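Local coordinates for inner kinetochore subunit cnp3 (Schizosaccharomyces pombe, PDB 6O2D), which is a component of the inner kinetochore network on centromeric DNA, which serves as a platform for outer kinetochore assembly in chromosome segregation, at residues B[53-58]-B[70-75]. Sequence-based numbering, arbitrary orientation.
Sequences QLKFAS and VVEMPA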
# COMPACT_ATOMS: atom_id res chain seq x y z
N GLN B 53 0.19 -17.92 14.62
CA GLN B 53 1.47 -18.22 13.97
C GLN B 53 1.60 -17.48 12.64
O GLN B 53 1.32 -18.03 11.56
CB GLN B 53 1.64 -19.71 13.74
CG GLN B 53 0.35 -20.45 13.43
CD GLN B 53 -0.22 -21.16 14.64
OE1 GLN B 53 -0.86 -20.54 15.49
NE2 GLN B 53 0.01 -22.46 14.73
N LEU B 54 2.02 -16.23 12.75
CA LEU B 54 2.41 -15.44 11.59
C LEU B 54 3.55 -14.49 11.94
O LEU B 54 3.82 -14.21 13.11
CB LEU B 54 1.25 -14.65 10.97
CG LEU B 54 0.64 -13.39 11.64
CD1 LEU B 54 1.41 -12.12 11.35
CD2 LEU B 54 -0.82 -13.22 11.24
N LYS B 55 4.14 -13.91 10.91
CA LYS B 55 5.30 -13.05 11.02
C LYS B 55 4.90 -11.66 10.60
O LYS B 55 3.98 -11.47 9.81
CB LYS B 55 6.42 -13.62 10.11
CG LYS B 55 6.64 -15.23 10.24
CD LYS B 55 8.00 -15.69 10.50
CE LYS B 55 8.12 -16.72 9.39
NZ LYS B 55 9.39 -17.13 8.76
N PHE B 56 5.56 -10.67 11.18
CA PHE B 56 5.34 -9.37 10.62
C PHE B 56 6.45 -8.44 11.07
O PHE B 56 7.18 -8.70 12.04
CB PHE B 56 3.94 -8.82 10.94
CG PHE B 56 3.89 -7.94 12.12
CD1 PHE B 56 4.19 -8.45 13.36
CD2 PHE B 56 3.50 -6.61 12.01
CE1 PHE B 56 4.14 -7.66 14.46
CE2 PHE B 56 3.44 -5.82 13.11
CZ PHE B 56 3.77 -6.34 14.34
N ALA B 57 6.57 -7.37 10.31
CA ALA B 57 7.39 -6.23 10.69
C ALA B 57 6.74 -5.01 10.05
O ALA B 57 6.44 -5.02 8.85
CB ALA B 57 8.84 -6.41 10.23
N SER B 58 6.52 -3.99 10.86
CA SER B 58 6.08 -2.70 10.35
C SER B 58 7.30 -1.95 9.82
O SER B 58 8.28 -1.78 10.55
CB SER B 58 5.34 -1.92 11.43
OG SER B 58 6.22 -1.18 12.25
N VAL B 70 5.34 -5.97 6.21
CA VAL B 70 5.39 -7.28 5.58
C VAL B 70 4.96 -8.34 6.58
O VAL B 70 5.31 -8.27 7.77
CB VAL B 70 6.81 -7.59 5.02
CG1 VAL B 70 7.88 -7.34 6.07
CG2 VAL B 70 6.89 -9.02 4.48
N VAL B 71 4.16 -9.29 6.10
CA VAL B 71 3.73 -10.46 6.84
C VAL B 71 4.10 -11.68 6.01
O VAL B 71 3.94 -11.67 4.78
CB VAL B 71 2.20 -10.44 7.14
CG1 VAL B 71 1.70 -11.81 7.59
CG2 VAL B 71 1.86 -9.37 8.16
N GLU B 72 4.60 -12.72 6.68
CA GLU B 72 4.86 -14.04 6.10
C GLU B 72 4.06 -15.09 6.85
O GLU B 72 3.90 -15.00 8.07
CB GLU B 72 6.33 -14.46 6.16
CG GLU B 72 6.56 -15.81 5.52
CD GLU B 72 7.93 -16.31 5.69
OE1 GLU B 72 8.86 -15.51 5.48
OE2 GLU B 72 8.07 -17.49 6.08
N MSE B 73 3.57 -16.10 6.13
CA MSE B 73 2.83 -17.18 6.77
C MSE B 73 3.42 -18.53 6.40
O MSE B 73 3.49 -18.90 5.23
CB MSE B 73 1.37 -17.09 6.35
CG MSE B 73 0.73 -15.90 7.01
SE MSE B 73 -1.16 -15.83 6.75
CE MSE B 73 -1.22 -15.24 4.90
N PRO B 74 3.86 -19.28 7.41
CA PRO B 74 4.41 -20.61 7.16
C PRO B 74 3.36 -21.54 6.58
O PRO B 74 2.18 -21.22 6.47
CB PRO B 74 4.87 -21.07 8.55
CG PRO B 74 4.92 -19.82 9.39
CD PRO B 74 3.88 -18.91 8.84
N ALA B 75 3.82 -22.72 6.18
CA ALA B 75 2.93 -23.73 5.61
C ALA B 75 1.92 -24.18 6.65
O ALA B 75 2.27 -24.44 7.81
CB ALA B 75 3.74 -24.92 5.12
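Ala57 and Val70 join the two arms of a β-hairpin, strands 55-62 and 66-73, at the edge of the five-stranded antiparallel sheet of this cupin domain. Their backbones exchange two hydrogen bonds, Ala57 N to Val70 O and Val70 N to Ala57 O, each 3.0 Å. Further along, Lys55 N reaches Glu72 O at 3.1 Å, whereas the return bond from Glu72 N to Lys55 O is weak. The strands 55-58 and 70-73 run nearly antiparallel, at 174°.

The face that Ala57 and Val70 share, where the small alanine leaves room beside the valine, also carries Lys55 and Glu72, whose side chains lie side by side and point the same way. Glu72 is extended, with CG anti to its backbone N (chi1 -179°), while the long, flexible lysine bends to bring NZ to 3.0 Å from Glu72 OE2, a salt bridge whose hydrogen bond is weak. Putting an alanine at Lys55 would probably leave this carboxylate without its ammonium mate and without the chain alongside it. Arg134 offers Glu72 OE1 a second, long and weak ion pair.

On the other face Phe56 CB packs on Val71 CG2 at 3.5 Å, although the phenyl ring itself leads away from strand 66-73. Beside them, Leu54 CD1 meets Val71 CG1 at 3.8 Å. Branched valine suits this place, since its two methyls serve two neighbours at once. Tyr137 of strand 133-140 also touches Phe56 and Val71.

The pairing thus rests mainly on backbone bonds, and the partly exposed salt bridge probably adds little to its strength.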